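Local coordinates for protein D-alanyl transferase DltD (Enterococcus faecalis, PDB 6O93) that probably takes part in D-alanylation of lipoteichoic acid at the Gram-positive cell membrane, as a member of the DltD family of the SGNH hydrolase clan, at residues Phe55-Leu60 with Ala357-Val362; Val59-Glu62 with Asn67-Pro70. All blocks are in the same frame, centred on the assembly; numbering follows the deposited sequence.

Interaction 1 (Phe55-Leu60 with Ala357-Val362)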
loop_
_atom_site.group_PDB
_atom_site.type_symbol
_atom_site.label_atom_id
_atom_site.label_comp_id
_atom_site.label_asym_id
_atom_site.label_seq_id
_atom_site.Cartn_x
_atom_site.Cartn_y
_atom_site.Cartn_z
ATOM N N PHE A 55 -8.599 13.596 -10.832
ATOM C CA PHE A 55 -8.962 12.228 -11.168
ATOM C C PHE A 55 -8.475 11.219 -10.141
ATOM O O PHE A 55 -8.640 10.012 -10.350
ATOM C CB PHE A 55 -8.411 11.890 -12.555
ATOM C CG PHE A 55 -8.610 12.993 -13.544
ATOM C CD1 PHE A 55 -9.790 13.095 -14.257
ATOM C CD2 PHE A 55 -7.633 13.955 -13.729
ATOM C CE1 PHE A 55 -9.985 14.125 -15.152
ATOM C CE2 PHE A 55 -7.822 14.985 -14.622
ATOM C CZ PHE A 55 -9.001 15.072 -15.334
ATOM N N HIS A 56 -7.879 11.679 -9.047
ATOM C CA HIS A 56 -7.546 10.798 -7.941
ATOM C C HIS A 56 -8.831 10.253 -7.318
ATOM O O HIS A 56 -9.822 10.984 -7.201
ATOM C CB HIS A 56 -6.730 11.564 -6.901
ATOM C CG HIS A 56 -6.104 10.699 -5.851
ATOM N ND1 HIS A 56 -6.807 10.209 -4.772
ATOM C CD2 HIS A 56 -4.832 10.261 -5.700
ATOM C CE1 HIS A 56 -5.999 9.495 -4.008
ATOM N NE2 HIS A 56 -4.794 9.512 -4.549
ATOM N N PRO A 57 -8.856 8.979 -6.911
ATOM C CA PRO A 57 -10.101 8.420 -6.356
ATOM C C PRO A 57 -10.660 9.198 -5.177
ATOM O O PRO A 57 -11.885 9.254 -5.014
ATOM C CB PRO A 57 -9.690 6.999 -5.948
ATOM C CG PRO A 57 -8.553 6.668 -6.848
ATOM C CD PRO A 57 -7.806 7.953 -7.048
ATOM N N SER A 58 -9.806 9.795 -4.341
ATOM C CA SER A 58 -10.304 10.592 -3.225
ATOM C C SER A 58 -11.095 11.800 -3.707
ATOM O O SER A 58 -12.056 12.216 -3.049
ATOM C CB SER A 58 -9.141 11.046 -2.340
ATOM O OG SER A 58 -8.532 9.946 -1.686
ATOM N N VAL A 59 -10.711 12.374 -4.848
ATOM C CA VAL A 59 -11.404 13.553 -5.359
ATOM C C VAL A 59 -12.664 13.149 -6.112
ATOM O O VAL A 59 -13.726 13.758 -5.938
ATOM C CB VAL A 59 -10.458 14.379 -6.247
ATOM C CG1 VAL A 59 -11.168 15.622 -6.767
ATOM C CG2 VAL A 59 -9.202 14.758 -5.474
ATOM N N LEU A 60 -12.569 12.124 -6.961
ATOM C CA LEU A 60 -13.732 11.682 -7.721
ATOM C C LEU A 60 -14.834 11.174 -6.799
ATOM O O LEU A 60 -16.021 11.417 -7.047
ATOM C CB LEU A 60 -13.320 10.597 -8.719
ATOM C CG LEU A 60 -12.351 11.039 -9.822
ATOM C CD1 LEU A 60 -11.847 9.850 -10.616
ATOM C CD2 LEU A 60 -13.015 12.046 -10.748
ATOM N N ALA A 357 -8.298 5.559 -14.567
ATOM C CA ALA A 357 -8.512 4.159 -14.913
ATOM C C ALA A 357 -8.660 3.302 -13.664
ATOM O O ALA A 357 -9.541 2.437 -13.594
ATOM C CB ALA A 357 -7.360 3.651 -15.781
ATOM N N VAL A 358 -7.805 3.526 -12.663
ATOM C CA VAL A 358 -7.922 2.785 -11.410
ATOM C C VAL A 358 -9.258 3.080 -10.746
ATOM O O VAL A 358 -9.941 2.172 -10.256
ATOM C CB VAL A 358 -6.741 3.119 -10.477
ATOM C CG1 VAL A 358 -6.993 2.566 -9.083
ATOM C CG2 VAL A 358 -5.442 2.569 -11.044
ATOM N N ASP A 359 -9.655 4.353 -10.726
ATOM C CA ASP A 359 -10.916 4.732 -10.096
ATOM C C ASP A 359 -12.093 3.975 -10.701
ATOM O O ASP A 359 -13.005 3.553 -9.981
ATOM C CB ASP A 359 -11.132 6.239 -10.229
ATOM C CG ASP A 359 -12.433 6.694 -9.607
ATOM O OD1 ASP A 359 -12.481 6.834 -8.364
ATOM O OD2 ASP A 359 -13.407 6.901 -10.361
ATOM N N ARG A 360 -12.102 3.803 -12.025
ATOM C CA ARG A 360 -13.195 3.067 -12.652
ATOM C C ARG A 360 -13.220 1.621 -12.175
ATOM O O ARG A 360 -14.288 1.079 -11.864
ATOM C CB ARG A 360 -13.078 3.127 -14.173
ATOM C CG ARG A 360 -14.079 2.233 -14.891
ATOM C CD ARG A 360 -14.214 2.583 -16.365
ATOM N NE ARG A 360 -12.977 2.369 -17.109
ATOM C CZ ARG A 360 -12.873 2.478 -18.431
ATOM N NH1 ARG A 360 -13.934 2.794 -19.159
ATOM N NH2 ARG A 360 -11.708 2.269 -19.027
ATOM N N GLN A 361 -12.053 0.981 -12.102
ATOM C CA GLN A 361 -11.999 -0.395 -11.628
ATOM C C GLN A 361 -12.396 -0.488 -10.159
ATOM O O GLN A 361 -13.091 -1.430 -9.760
ATOM C CB GLN A 361 -10.602 -0.971 -11.851
ATOM C CG GLN A 361 -10.192 -1.008 -13.315
ATOM C CD GLN A 361 -11.193 -1.753 -14.173
ATOM O OE1 GLN A 361 -11.671 -2.824 -13.800
ATOM N NE2 GLN A 361 -11.532 -1.179 -15.324
ATOM N N VAL A 362 -11.972 0.477 -9.341
ATOM C CA VAL A 362 -12.370 0.481 -7.935
ATOM C C VAL A 362 -13.880 0.649 -7.817
ATOM O O VAL A 362 -14.549 -0.085 -7.079
ATOM C CB VAL A 362 -11.623 1.582 -7.161
ATOM C CG1 VAL A 362 -12.234 1.760 -5.779
ATOM C CG2 VAL A 362 -10.147 1.249 -7.046
#
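Asp359 lays its carboxylate over the first turn of helix 57-63, against Pro57 and Leu60. OD1 of Asp359 lies 3.5 Å from CA of Pro57 and 3.7 Å from its CB. OD2 faces the other residue, with CD1 of Leu60 3.3 Å from OD2 of Asp359. The side chains of Leu60 and Asp359 meet at a slant. With chi1 at 179°, CG of Asp359 stands opposite the backbone N, and the carboxylate extends toward helix 57-63. No hydrogen bond spans the two segments. The charge is met from outside them, by a salt bridge from Asp359 OD1 to Arg66 NH1. The acid is buried, so this partner is likely to favour its ionised form. The contact packs helix 57-63, the connection between two strands of the parallel sheet, against helix 352-367, which comes late in the chain. His56 is the N-cap of helix 57-63. Its ND1 accepts from Ser58 N at 3.1 Å, nearly in the ring plane. His56 O accepts hydrogen bonds from both Val59 N and Leu60 N. The other ring nitrogen, NE2, is hydrogen-bonded to Leu49 O. Leu60 and Phe55 both touch Leu356 on helix 352-367.

Interaction 2 (Val59-Glu62 with Asn67-Pro70)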
loop_
_atom_site.group_PDB
_atom_site.type_symbol
_atom_site.label_atom_id
_atom_site.label_comp_id
_atom_site.label_asym_id
_atom_site.label_seq_id
_atom_site.Cartn_x
_atom_site.Cartn_y
_atom_site.Cartn_z
ATOM N N VAL A 59 -10.711 12.374 -4.848
ATOM C CA VAL A 59 -11.404 13.553 -5.359
ATOM C C VAL A 59 -12.664 13.149 -6.112
ATOM O O VAL A 59 -13.726 13.758 -5.938
ATOM C CB VAL A 59 -10.458 14.379 -6.247
ATOM C CG1 VAL A 59 -11.168 15.622 -6.767
ATOM C CG2 VAL A 59 -9.202 14.758 -5.474
ATOM N N LEU A 60 -12.569 12.124 -6.961
ATOM C CA LEU A 60 -13.732 11.682 -7.721
ATOM C C LEU A 60 -14.834 11.174 -6.799
ATOM O O LEU A 60 -16.021 11.417 -7.047
ATOM C CB LEU A 60 -13.320 10.597 -8.719
ATOM C CG LEU A 60 -12.351 11.039 -9.822
ATOM C CD1 LEU A 60 -11.847 9.850 -10.616
ATOM C CD2 LEU A 60 -13.015 12.046 -10.748
ATOM N N SER A 61 -14.464 10.467 -5.729
ATOM C CA SER A 61 -15.472 9.942 -4.813
ATOM C C SER A 61 -16.208 11.069 -4.098
ATOM O O SER A 61 -17.423 10.984 -3.884
ATOM C CB SER A 61 -14.822 9.001 -3.799
ATOM O OG SER A 61 -14.355 7.820 -4.426
ATOM N N GLU A 62 -15.491 12.130 -3.722
ATOM C CA GLU A 62 -16.131 13.269 -3.072
ATOM C C GLU A 62 -16.946 14.086 -4.070
ATOM O O GLU A 62 -18.050 14.544 -3.752
ATOM C CB GLU A 62 -15.072 14.142 -2.400
ATOM C CG GLU A 62 -15.620 15.260 -1.523
ATOM C CD GLU A 62 -16.333 14.741 -0.290
ATOM O OE1 GLU A 62 -17.579 14.778 -0.259
ATOM O OE2 GLU A 62 -15.645 14.285 0.646
ATOM N N ASN A 67 -21.134 6.302 -2.115
ATOM C CA ASN A 67 -21.405 5.711 -0.810
ATOM C C ASN A 67 -20.145 5.197 -0.124
ATOM O O ASN A 67 -20.250 4.454 0.858
ATOM C CB ASN A 67 -22.424 4.574 -0.945
ATOM C CG ASN A 67 -21.978 3.501 -1.917
ATOM O OD1 ASN A 67 -20.825 3.476 -2.349
ATOM N ND2 ASN A 67 -22.893 2.606 -2.268
ATOM N N TYR A 68 -18.967 5.570 -0.617
ATOM C CA TYR A 68 -17.710 5.178 -0.000
ATOM C C TYR A 68 -16.680 6.262 -0.269
ATOM O O TYR A 68 -16.826 7.075 -1.185
ATOM C CB TYR A 68 -17.204 3.831 -0.537
ATOM C CG TYR A 68 -16.757 3.891 -1.981
ATOM C CD1 TYR A 68 -15.440 4.190 -2.310
ATOM C CD2 TYR A 68 -17.653 3.658 -3.015
ATOM C CE1 TYR A 68 -15.029 4.252 -3.629
ATOM C CE2 TYR A 68 -17.253 3.716 -4.335
ATOM C CZ TYR A 68 -15.941 4.014 -4.636
ATOM O OH TYR A 68 -15.543 4.074 -5.950
ATOM N N ARG A 69 -15.624 6.259 0.542
ATOM C CA ARG A 69 -14.485 7.135 0.343
ATOM C C ARG A 69 -13.227 6.302 0.534
ATOM O O ARG A 69 -13.209 5.400 1.384
ATOM C CB ARG A 69 -14.473 8.315 1.324
ATOM C CG ARG A 69 -15.640 9.276 1.175
ATOM C CD ARG A 69 -15.570 10.053 -0.128
ATOM N NE ARG A 69 -16.609 11.075 -0.203
ATOM C CZ ARG A 69 -17.883 10.830 -0.490
ATOM N NH1 ARG A 69 -18.291 9.590 -0.732
ATOM N NH2 ARG A 69 -18.755 11.827 -0.536
ATOM N N PRO A 70 -12.173 6.560 -0.233
ATOM C CA PRO A 70 -10.891 5.916 0.063
ATOM C C PRO A 70 -10.341 6.381 1.400
ATOM O O PRO A 70 -10.584 7.507 1.844
ATOM C CB PRO A 70 -9.987 6.362 -1.092
ATOM C CG PRO A 70 -10.921 6.789 -2.178
ATOM C CD PRO A 70 -12.117 7.347 -1.477
#
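Arg69 reaches from the start of strand 69-73 across helix 57-63, within the beta-alpha-beta unit formed by strand 40-44, this helix and strand 69-73. From CB the chain bends at chi2 (-68°), and its end comes nearer the helix. CD of Arg69 packs 3.9 Å from CB of Ser61. NE points at Glu62 OE2 in a weak hydrogen bond of 3.5 Å. CZ sits over Ser61 O, which lies 3.4 Å above the centre of one guanidinium face. NH2 gives a nearly straight hydrogen bond to Glu62 OE1, 3.2 Å long at 170°, part of a salt bridge. The donor meets OE1 from above the carboxylate plane, and the two flat groups are turned 74° apart. NH1 goes back to its own strand end, bonding Tyr68 O at 2.9 Å, and it also bonds Arg66 O. All three guanidinium nitrogens have a partner, NE a weak one, which should limit the rotation of the group. Beside it, Ser61 points its CB toward the strand. Ser61 OG is hydrogen-bonded to Pro57 O, one turn earlier, and Tyr68 OH to Asp363 OD1. Ser61 OG also rests against CD of Pro70 and CE1 of Tyr68, 3.7 Å from each.

The two interactions lie with their centres about 8 Å apart and share Val59 and Leu60 on helix 57-63. Interaction 2 is local in sequence: it joins this helix to strand 69-73, an outermost strand of the five-stranded parallel sheet. Interaction 1 is long-range, bringing in helix 352-367 from nearly 300 residues later. The two sites touch directly, through Pro57 and Ser58 against Pro70 and through Val362 against Tyr68. Arg66, between helix and strand, forms a salt bridge to Asp359 through NH1, and its backbone O accepts from Arg69 NH1. Together they pack the edge strand, its connecting helix and helix 352-367 against one another, with the sodium ion about 14 Å from the Pro57 side chain.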